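Local coordinates for anopheles gambiae adenosine kinase (PDB 3LOO), which probably phosphorylates adenosine to AMP with ATP as phosphate donor, as a PfkB-family adenosine kinase, and here holds the dinucleotide AP4A, at residues R22-N31 and G176-F186; N85-L94 and D317-L328. One frame throughout, in Å; residues are numbered along the deposited sequence.

Interaction 1 (R22-N31 and G176-F186). With B4P (bis(adenosine)-5'-tetraphosphate), chain D.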
# COMPACT_ATOMS: atom_id res chain seq x y z
N ARG A 22 21.93 -5.05 0.88
CA ARG A 22 22.61 -3.77 1.09
C ARG A 22 21.55 -2.63 1.11
O ARG A 22 20.36 -2.90 0.88
CB ARG A 22 23.78 -3.57 0.10
CG ARG A 22 23.49 -3.83 -1.39
CD ARG A 22 22.54 -2.81 -1.93
NE ARG A 22 22.38 -2.95 -3.38
CZ ARG A 22 21.58 -2.20 -4.14
NH1 ARG A 22 20.86 -1.20 -3.62
NH2 ARG A 22 21.53 -2.44 -5.44
N ASP A 23 21.97 -1.41 1.41
CA ASP A 23 21.06 -0.30 1.58
C ASP A 23 20.33 0.01 0.25
O ASP A 23 20.88 -0.12 -0.85
CB ASP A 23 21.77 0.98 2.05
CG ASP A 23 22.38 0.87 3.46
OD1 ASP A 23 22.14 -0.10 4.20
OD2 ASP A 23 23.13 1.78 3.81
N GLY A 24 19.08 0.42 0.36
CA GLY A 24 18.37 0.94 -0.80
C GLY A 24 18.04 -0.09 -1.88
O GLY A 24 17.94 0.26 -3.04
N MET A 25 17.81 -1.34 -1.52
CA MET A 25 17.37 -2.30 -2.54
C MET A 25 15.92 -2.05 -3.05
O MET A 25 15.59 -2.36 -4.21
CB MET A 25 17.48 -3.73 -2.01
CG MET A 25 18.90 -4.06 -1.51
SD MET A 25 19.01 -5.73 -0.98
CE MET A 25 18.12 -5.82 0.52
N LEU A 26 15.07 -1.51 -2.16
CA LEU A 26 13.64 -1.36 -2.43
C LEU A 26 13.31 0.12 -2.34
O LEU A 26 13.68 0.76 -1.36
CB LEU A 26 12.85 -2.14 -1.38
CG LEU A 26 11.34 -1.88 -1.29
CD1 LEU A 26 10.63 -2.22 -2.62
CD2 LEU A 26 10.75 -2.70 -0.14
N VAL A 27 12.69 0.70 -3.37
CA VAL A 27 12.09 2.01 -3.20
C VAL A 27 10.57 1.94 -3.31
O VAL A 27 10.05 1.26 -4.18
CB VAL A 27 12.72 3.21 -3.97
CG1 VAL A 27 14.01 2.91 -4.63
CG2 VAL A 27 11.70 4.00 -4.85
N GLY A 28 9.91 2.62 -2.37
CA GLY A 28 8.46 2.74 -2.32
C GLY A 28 8.06 4.18 -2.49
O GLY A 28 8.69 5.06 -1.94
N LEU A 29 7.01 4.44 -3.27
CA LEU A 29 6.47 5.77 -3.42
C LEU A 29 5.01 5.70 -2.95
O LEU A 29 4.29 4.83 -3.37
CB LEU A 29 6.45 6.18 -4.89
CG LEU A 29 7.73 6.55 -5.65
CD1 LEU A 29 8.63 5.40 -5.74
CD2 LEU A 29 7.28 6.94 -7.10
N GLY A 30 4.61 6.63 -2.08
CA GLY A 30 3.25 6.63 -1.59
C GLY A 30 2.90 7.90 -0.83
O GLY A 30 3.62 8.92 -0.91
N ASN A 31 1.83 7.79 -0.04
CA ASN A 31 1.30 8.91 0.69
C ASN A 31 1.53 8.65 2.16
O ASN A 31 0.89 7.76 2.72
CB ASN A 31 -0.23 9.06 0.49
CG ASN A 31 -0.64 9.08 -0.97
OD1 ASN A 31 0.10 9.61 -1.83
ND2 ASN A 31 -1.85 8.55 -1.26
N GLY A 176 20.08 2.96 -7.89
CA GLY A 176 20.57 1.82 -7.09
C GLY A 176 19.53 0.81 -6.64
O GLY A 176 19.87 -0.26 -6.10
N ALA A 177 18.25 1.13 -6.83
CA ALA A 177 17.24 0.22 -6.29
C ALA A 177 17.14 -0.96 -7.20
O ALA A 177 17.42 -0.85 -8.41
CB ALA A 177 15.88 0.91 -6.18
N GLN A 178 16.74 -2.11 -6.66
CA GLN A 178 16.50 -3.30 -7.48
C GLN A 178 15.01 -3.62 -7.61
O GLN A 178 14.63 -4.43 -8.46
CB GLN A 178 17.28 -4.51 -6.92
CG GLN A 178 18.80 -4.21 -6.80
CD GLN A 178 19.64 -5.36 -6.22
OE1 GLN A 178 19.35 -5.89 -5.14
NE2 GLN A 178 20.72 -5.72 -6.94
N PHE A 179 14.19 -2.99 -6.77
CA PHE A 179 12.74 -3.30 -6.62
C PHE A 179 11.98 -2.00 -6.36
O PHE A 179 12.48 -1.12 -5.61
CB PHE A 179 12.47 -4.21 -5.41
CG PHE A 179 13.22 -5.53 -5.45
CD1 PHE A 179 12.67 -6.64 -6.11
CD2 PHE A 179 14.46 -5.66 -4.81
CE1 PHE A 179 13.37 -7.85 -6.16
CE2 PHE A 179 15.16 -6.86 -4.84
CZ PHE A 179 14.61 -7.96 -5.52
N PHE A 180 10.78 -1.89 -6.93
CA PHE A 180 9.97 -0.68 -6.80
C PHE A 180 8.55 -1.08 -6.44
O PHE A 180 8.02 -2.07 -6.98
CB PHE A 180 9.96 0.15 -8.11
CG PHE A 180 11.31 0.66 -8.52
CD1 PHE A 180 11.80 1.85 -8.00
CD2 PHE A 180 12.10 -0.08 -9.40
CE1 PHE A 180 13.05 2.34 -8.38
CE2 PHE A 180 13.39 0.37 -9.79
CZ PHE A 180 13.87 1.59 -9.26
N TYR A 181 7.96 -0.33 -5.51
CA TYR A 181 6.61 -0.60 -5.04
C TYR A 181 5.84 0.71 -4.95
O TYR A 181 6.30 1.66 -4.30
CB TYR A 181 6.60 -1.35 -3.71
CG TYR A 181 5.22 -1.65 -3.19
CD1 TYR A 181 4.28 -2.34 -3.99
CD2 TYR A 181 4.82 -1.23 -1.91
CE1 TYR A 181 2.96 -2.60 -3.51
CE2 TYR A 181 3.54 -1.47 -1.43
CZ TYR A 181 2.61 -2.17 -2.23
OH TYR A 181 1.35 -2.43 -1.75
N VAL A 182 4.65 0.74 -5.56
CA VAL A 182 3.82 1.94 -5.55
C VAL A 182 2.38 1.54 -5.25
O VAL A 182 1.95 0.48 -5.67
CB VAL A 182 3.89 2.69 -6.89
CG1 VAL A 182 3.05 3.97 -6.84
CG2 VAL A 182 5.35 3.11 -7.22
N SER A 183 1.64 2.34 -4.51
CA SER A 183 0.21 2.00 -4.25
C SER A 183 -0.64 2.65 -5.34
O SER A 183 -0.25 3.68 -5.91
CB SER A 183 -0.25 2.53 -2.90
OG SER A 183 -0.04 3.93 -2.85
N GLY A 184 -1.81 2.08 -5.62
CA GLY A 184 -2.80 2.82 -6.44
C GLY A 184 -3.20 4.16 -5.81
O GLY A 184 -3.48 5.13 -6.52
N PHE A 185 -3.22 4.23 -4.47
CA PHE A 185 -3.40 5.49 -3.73
C PHE A 185 -2.52 6.66 -4.24
O PHE A 185 -2.96 7.83 -4.28
CB PHE A 185 -3.09 5.26 -2.25
CG PHE A 185 -4.12 4.44 -1.51
CD1 PHE A 185 -5.51 4.66 -1.69
CD2 PHE A 185 -3.72 3.48 -0.57
CE1 PHE A 185 -6.46 3.96 -0.97
CE2 PHE A 185 -4.66 2.73 0.17
CZ PHE A 185 -6.05 2.98 -0.04
N PHE A 186 -1.27 6.35 -4.58
CA PHE A 186 -0.31 7.36 -5.05
C PHE A 186 -0.69 7.95 -6.41
O PHE A 186 -0.21 9.03 -6.77
CB PHE A 186 1.14 6.77 -5.07
CG PHE A 186 2.24 7.78 -5.37
CD1 PHE A 186 2.66 8.71 -4.42
CD2 PHE A 186 2.91 7.75 -6.60
CE1 PHE A 186 3.71 9.61 -4.67
CE2 PHE A 186 3.95 8.63 -6.87
CZ PHE A 186 4.36 9.57 -5.91
PA B4P D . -6.96 -1.32 5.81
O1A B4P D . -6.89 -1.57 7.31
O2A B4P D . -8.28 -0.80 5.24
O3A B4P D . -6.79 -2.77 5.13
PB B4P D . -5.62 -3.07 4.10
O1B B4P D . -4.25 -3.08 4.79
O2B B4P D . -5.79 -2.33 2.78
O3B B4P D . -6.23 -4.62 4.08
PG B4P D . -6.81 -5.44 2.83
O1G B4P D . -8.29 -5.32 2.71
O2G B4P D . -6.04 -4.98 1.61
O3G B4P D . -6.40 -6.96 3.13
PD B4P D . -7.30 -8.23 3.53
O1D B4P D . -8.37 -7.77 4.46
O2D B4P D . -7.65 -9.08 2.34
O5E B4P D . -5.71 -0.41 5.33
C5E B4P D . -5.48 0.66 6.22
C4E B4P D . -4.46 1.66 5.75
O4E B4P D . -4.81 2.27 4.51
C3E B4P D . -4.45 2.80 6.73
O3E B4P D . -3.24 2.61 7.50
C2E B4P D . -4.35 4.06 5.88
O2E B4P D . -3.30 4.96 6.25
C1E B4P D . -4.18 3.52 4.45
N9A B4P D . -4.88 4.40 3.50
C8A B4P D . -6.22 4.64 3.38
N7A B4P D . -6.40 5.53 2.37
C5A B4P D . -5.19 5.89 1.87
C6A B4P D . -4.75 6.75 0.84
N6A B4P D . -5.60 7.51 0.09
N1A B4P D . -3.41 6.86 0.61
C2A B4P D . -2.51 6.13 1.32
N3A B4P D . -2.91 5.30 2.29
C4A B4P D . -4.23 5.16 2.57
O5F B4P D . -6.22 -9.00 4.43
C5F B4P D . -4.87 -9.18 4.00
C4F B4P D . -4.30 -10.32 4.83
O4F B4P D . -4.56 -10.15 6.24
C3F B4P D . -5.01 -11.63 4.52
O3F B4P D . -4.48 -12.18 3.32
C2F B4P D . -4.72 -12.46 5.75
O2F B4P D . -3.41 -13.06 5.67
C1F B4P D . -4.79 -11.41 6.88
N9B B4P D . -6.18 -11.43 7.42
C8B B4P D . -7.15 -10.53 7.14
N7B B4P D . -8.30 -10.84 7.78
C5B B4P D . -8.10 -11.96 8.50
C6B B4P D . -8.87 -12.76 9.34
N6B B4P D . -10.17 -12.42 9.57
N1B B4P D . -8.31 -13.86 9.94
C2B B4P D . -7.02 -14.20 9.71
N3B B4P D . -6.22 -13.47 8.89
C4B B4P D . -6.70 -12.35 8.26
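Arg22 reaches Gly176 with both terminal nitrogens of its guanidinium: NH1 and NH2 each stand 2.8 Å from Gly176 O, which lies in the guanidinium plane. NH2 approaches in the carbonyl plane, NH1 from above it. CG of Arg22 lies between the backbone N and the carbonyl carbon (chi1 49°), and a bend at chi2 brings the guanidinium to Gly176, while NH1 also donates to Asp23 O. Past this end run parallel strands 26-29 and 179-183, neighbours in the central sheet of the PfkB, or ribokinase-like, fold. Val27 N donates to Phe179 O at 2.9 Å, and Val27 O receives Tyr181 N. Val27 and Phe180 pair on one face of the sheet. Leu26 sends CD1 across Phe179 CB on the other face, where Gly28 adds no bulk beside Tyr181. Farther along, Leu29 CB sits over the face of Phe186, 4.1 Å from the ring centroid. CG of Phe186 is anti to its backbone N (chi1 -173°), which turns the ring face to Leu29 CB and brings CD1 beside Gly30 CA. Beyond the strands, Asn31 suits the adenine because its amide can donate: ND2 gives a nearly straight bond (164°) to N1A of the ligand, 3.0 Å away, and a weak one to Phe185 O. The flat ring of Phe185 lies against the same base, with C5A 3.4 Å above the plane of Phe185, over its centre.

Interaction 2 (N85-L94 and D317-L328). With B4P (bis(adenosine)-5'-tetraphosphate), chain D.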
# COMPACT_ATOMS: atom_id res chain seq x y z
N ASN A 85 3.38 1.76 5.58
CA ASN A 85 3.10 0.61 6.43
C ASN A 85 3.84 -0.64 5.94
O ASN A 85 4.43 -1.37 6.73
CB ASN A 85 1.61 0.22 6.39
CG ASN A 85 0.69 1.13 7.21
OD1 ASN A 85 1.12 1.87 8.09
ND2 ASN A 85 -0.60 1.10 6.86
N SER A 86 3.74 -0.91 4.63
CA SER A 86 4.36 -2.09 4.04
C SER A 86 5.89 -2.07 4.21
O SER A 86 6.50 -3.08 4.57
CB SER A 86 3.94 -2.22 2.57
OG SER A 86 2.58 -2.65 2.45
N LEU A 87 6.51 -0.93 3.93
CA LEU A 87 7.96 -0.80 4.10
C LEU A 87 8.40 -0.92 5.59
O LEU A 87 9.46 -1.50 5.87
CB LEU A 87 8.46 0.49 3.44
CG LEU A 87 8.87 0.31 1.99
CD1 LEU A 87 7.80 -0.25 1.07
CD2 LEU A 87 9.42 1.66 1.43
N ARG A 88 7.57 -0.45 6.52
CA ARG A 88 7.86 -0.59 7.95
C ARG A 88 7.80 -2.08 8.37
O ARG A 88 8.71 -2.55 9.06
CB ARG A 88 6.94 0.30 8.81
CG ARG A 88 7.18 1.84 8.65
CD ARG A 88 6.12 2.68 9.43
NE ARG A 88 6.04 2.15 10.80
CZ ARG A 88 4.94 2.01 11.53
NH1 ARG A 88 3.74 2.37 11.06
NH2 ARG A 88 5.04 1.49 12.75
N VAL A 89 6.78 -2.79 7.91
CA VAL A 89 6.69 -4.24 8.15
C VAL A 89 7.86 -5.00 7.52
O VAL A 89 8.49 -5.82 8.19
CB VAL A 89 5.27 -4.83 7.76
CG1 VAL A 89 5.23 -6.42 7.84
CG2 VAL A 89 4.17 -4.17 8.61
N ALA A 90 8.17 -4.73 6.24
CA ALA A 90 9.34 -5.30 5.60
C ALA A 90 10.68 -5.04 6.35
O ALA A 90 11.52 -5.95 6.46
CB ALA A 90 9.45 -4.81 4.14
N GLN A 91 10.91 -3.82 6.81
CA GLN A 91 12.08 -3.49 7.60
C GLN A 91 12.13 -4.23 8.96
O GLN A 91 13.20 -4.70 9.42
CB GLN A 91 12.15 -1.98 7.80
CG GLN A 91 12.76 -1.28 6.61
CD GLN A 91 14.26 -1.60 6.43
OE1 GLN A 91 14.93 -2.15 7.33
NE2 GLN A 91 14.78 -1.25 5.30
N TRP A 92 10.97 -4.35 9.59
CA TRP A 92 10.89 -5.01 10.88
C TRP A 92 11.34 -6.45 10.72
O TRP A 92 12.17 -6.96 11.49
CB TRP A 92 9.48 -4.91 11.46
CG TRP A 92 9.32 -5.81 12.66
CD1 TRP A 92 9.96 -5.69 13.88
CD2 TRP A 92 8.49 -6.96 12.75
NE1 TRP A 92 9.57 -6.71 14.72
CE2 TRP A 92 8.67 -7.50 14.05
CE3 TRP A 92 7.61 -7.59 11.87
CZ2 TRP A 92 8.01 -8.66 14.48
CZ3 TRP A 92 6.94 -8.74 12.31
CH2 TRP A 92 7.15 -9.26 13.61
N ILE A 93 10.83 -7.11 9.67
CA ILE A 93 11.24 -8.48 9.34
C ILE A 93 12.73 -8.55 8.94
O ILE A 93 13.47 -9.41 9.40
CB ILE A 93 10.31 -9.09 8.25
CG1 ILE A 93 8.86 -9.16 8.77
CG2 ILE A 93 10.83 -10.48 7.77
CD1 ILE A 93 7.84 -9.41 7.72
N LEU A 94 13.19 -7.64 8.10
CA LEU A 94 14.57 -7.67 7.66
C LEU A 94 15.58 -7.48 8.80
O LEU A 94 16.64 -8.10 8.79
CB LEU A 94 14.80 -6.58 6.62
CG LEU A 94 14.92 -6.85 5.11
CD1 LEU A 94 14.58 -8.27 4.60
CD2 LEU A 94 14.26 -5.71 4.28
N ASP A 317 -1.53 -4.28 4.07
CA ASP A 317 -0.23 -3.61 3.95
C ASP A 317 0.91 -4.45 4.52
O ASP A 317 1.99 -4.51 3.93
CB ASP A 317 -0.23 -2.19 4.54
CG ASP A 317 -1.36 -1.28 3.94
OD1 ASP A 317 -1.80 -1.50 2.78
OD2 ASP A 317 -1.80 -0.34 4.65
N ALA A 318 0.62 -5.09 5.66
CA ALA A 318 1.52 -5.99 6.34
C ALA A 318 1.77 -7.26 5.56
O ALA A 318 2.89 -7.81 5.61
CB ALA A 318 0.91 -6.39 7.76
N PHE A 319 0.72 -7.74 4.89
CA PHE A 319 0.87 -8.87 3.99
C PHE A 319 1.92 -8.53 2.94
O PHE A 319 2.84 -9.31 2.70
CB PHE A 319 -0.44 -9.23 3.28
CG PHE A 319 -0.24 -10.28 2.23
CD1 PHE A 319 -0.25 -11.65 2.56
CD2 PHE A 319 0.02 -9.91 0.91
CE1 PHE A 319 -0.02 -12.62 1.60
CE2 PHE A 319 0.27 -10.89 -0.07
CZ PHE A 319 0.25 -12.24 0.26
N VAL A 320 1.80 -7.36 2.33
CA VAL A 320 2.80 -6.93 1.31
C VAL A 320 4.20 -6.74 1.91
O VAL A 320 5.18 -7.17 1.32
CB VAL A 320 2.36 -5.68 0.52
CG1 VAL A 320 3.52 -5.18 -0.42
CG2 VAL A 320 1.14 -6.01 -0.37
N GLY A 321 4.30 -6.10 3.07
CA GLY A 321 5.61 -6.00 3.75
C GLY A 321 6.30 -7.36 3.95
O GLY A 321 7.48 -7.48 3.72
N GLY A 322 5.55 -8.38 4.39
CA GLY A 322 6.09 -9.73 4.61
C GLY A 322 6.58 -10.32 3.29
O GLY A 322 7.67 -10.90 3.22
N PHE A 323 5.76 -10.18 2.25
CA PHE A 323 6.09 -10.62 0.89
C PHE A 323 7.39 -9.98 0.41
O PHE A 323 8.29 -10.69 -0.12
CB PHE A 323 4.94 -10.28 -0.08
CG PHE A 323 5.21 -10.68 -1.53
CD1 PHE A 323 4.65 -11.86 -2.05
CD2 PHE A 323 6.00 -9.90 -2.35
CE1 PHE A 323 4.88 -12.25 -3.37
CE2 PHE A 323 6.22 -10.27 -3.68
CZ PHE A 323 5.67 -11.46 -4.20
N LEU A 324 7.50 -8.67 0.57
CA LEU A 324 8.68 -7.91 0.07
C LEU A 324 9.94 -8.29 0.88
O LEU A 324 11.03 -8.32 0.33
CB LEU A 324 8.45 -6.39 0.17
CG LEU A 324 7.47 -5.77 -0.85
CD1 LEU A 324 7.20 -4.35 -0.45
CD2 LEU A 324 8.08 -5.80 -2.25
N ALA A 325 9.80 -8.53 2.18
CA ALA A 325 10.95 -8.95 2.99
C ALA A 325 11.60 -10.24 2.44
O ALA A 325 12.84 -10.42 2.48
CB ALA A 325 10.54 -9.12 4.43
N GLN A 326 10.77 -11.17 1.95
CA GLN A 326 11.30 -12.42 1.41
C GLN A 326 11.78 -12.26 -0.01
O GLN A 326 12.73 -12.93 -0.41
CB GLN A 326 10.29 -13.56 1.52
CG GLN A 326 9.93 -13.87 2.97
CD GLN A 326 11.17 -14.03 3.88
OE1 GLN A 326 12.21 -14.54 3.46
NE2 GLN A 326 11.04 -13.59 5.12
N LEU A 327 11.13 -11.36 -0.76
CA LEU A 327 11.46 -11.14 -2.16
C LEU A 327 12.88 -10.57 -2.25
O LEU A 327 13.65 -10.97 -3.13
CB LEU A 327 10.48 -10.14 -2.80
CG LEU A 327 10.62 -9.94 -4.32
CD1 LEU A 327 10.20 -11.21 -5.08
CD2 LEU A 327 9.83 -8.71 -4.85
N LEU A 328 13.19 -9.63 -1.35
CA LEU A 328 14.50 -9.01 -1.26
C LEU A 328 15.60 -10.03 -0.91
O LEU A 328 16.74 -9.85 -1.29
CB LEU A 328 14.50 -7.83 -0.26
CG LEU A 328 14.18 -6.44 -0.87
CD1 LEU A 328 12.87 -6.42 -1.65
CD2 LEU A 328 14.16 -5.35 0.22
PA B4P D . -6.96 -1.32 5.81
O1A B4P D . -6.89 -1.57 7.31
O2A B4P D . -8.28 -0.80 5.24
O3A B4P D . -6.79 -2.77 5.13
PB B4P D . -5.62 -3.07 4.10
O1B B4P D . -4.25 -3.08 4.79
O2B B4P D . -5.79 -2.33 2.78
O3B B4P D . -6.23 -4.62 4.08
PG B4P D . -6.81 -5.44 2.83
O1G B4P D . -8.29 -5.32 2.71
O2G B4P D . -6.04 -4.98 1.61
O3G B4P D . -6.40 -6.96 3.13
PD B4P D . -7.30 -8.23 3.53
O1D B4P D . -8.37 -7.77 4.46
O2D B4P D . -7.65 -9.08 2.34
O5E B4P D . -5.71 -0.41 5.33
C5E B4P D . -5.48 0.66 6.22
C4E B4P D . -4.46 1.66 5.75
O4E B4P D . -4.81 2.27 4.51
C3E B4P D . -4.45 2.80 6.73
O3E B4P D . -3.24 2.61 7.50
C2E B4P D . -4.35 4.06 5.88
O2E B4P D . -3.30 4.96 6.25
C1E B4P D . -4.18 3.52 4.45
N9A B4P D . -4.88 4.40 3.50
C8A B4P D . -6.22 4.64 3.38
N7A B4P D . -6.40 5.53 2.37
C5A B4P D . -5.19 5.89 1.87
C6A B4P D . -4.75 6.75 0.84
N6A B4P D . -5.60 7.51 0.09
N1A B4P D . -3.41 6.86 0.61
C2A B4P D . -2.51 6.13 1.32
N3A B4P D . -2.91 5.30 2.29
C4A B4P D . -4.23 5.16 2.57
O5F B4P D . -6.22 -9.00 4.43
C5F B4P D . -4.87 -9.18 4.00
C4F B4P D . -4.30 -10.32 4.83
O4F B4P D . -4.56 -10.15 6.24
C3F B4P D . -5.01 -11.63 4.52
O3F B4P D . -4.48 -12.18 3.32
C2F B4P D . -4.72 -12.46 5.75
O2F B4P D . -3.41 -13.06 5.67
C1F B4P D . -4.79 -11.41 6.88
N9B B4P D . -6.18 -11.43 7.42
C8B B4P D . -7.15 -10.53 7.14
N7B B4P D . -8.30 -10.84 7.78
C5B B4P D . -8.10 -11.96 8.50
C6B B4P D . -8.87 -12.76 9.34
N6B B4P D . -10.17 -12.42 9.57
N1B B4P D . -8.31 -13.86 9.94
C2B B4P D . -7.02 -14.20 9.71
N3B B4P D . -6.22 -13.47 8.89
C4B B4P D . -6.70 -12.35 8.26
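Helices 85-94 and 317-328 cross at -46° with their axes only 7.2 Å apart, and the closest pair of CA atoms, those of Ser86 and Gly321, is separated by 4.1 Å. Glycine suits this point because Ser86 O and Val89 of the partner helix fill the place a side chain would take. Small residues keep the spacing close on both helices: Ala90 CB rests 3.3 Å from Gly321 O, and Ala325 CB meets Ile93 CG2 at 3.6 Å. The other arm of Ile93 lays CD1 over Gly322. Val89 straddles Ala318 with its two methyls: CG1, anti to the backbone N (chi1 173°), touches Ala318 O, and CG2 faces CA and CB of the alanine. Farthest from the ligand, CD2 of Leu94 meets CD2 of Leu328, the two side chains crossing at about a right angle. The ligand-side end is polar. Asn85 ND2 donates to Asp317 OD2 at 2.9 Å, nearly straight (166°), in its own amide plane and on the anti side of the carboxylate. The same ND2 bonds the ribose O3E at 3.1 Å, while Asp317 OD1 accepts from Ser82, so both oxygens of the aspartate are held. Asp317 N donates to the phosphate oxygen O1B, 3.1 Å away, and the amino end of its helix would probably favour that negative charge. Asp317 closes the Gly-Ala-Gly-Asp signature of PfkB kinases; in this family the amides of the motif form an anion hole, consistent with Asp317 N on O1B, and Gly314 N also bonds the ligand.

Overall arrangement
The centres of interactions 1 and 2 lie about 12 Å apart, and the helix pair packs directly on one face of the strand pair. Phe179 CD2 meets Leu328 CD1 at 3.6 Å, Tyr181 CZ meets Val320 CG1 at 3.6 Å, and Leu26 CB lies 3.8 Å from Leu328 CD2, so the aromatic and aliphatic residues on that face of the sheet fit against the helices. Both contacts end at the same AP4A molecule: interaction 1 holds one adenine, interaction 2 the ribose of the same nucleoside and one phosphate oxygen, O1B. A magnesium ion about 4 Å from the Asp317 side chain and 6 Å from that of Phe185 lies near both.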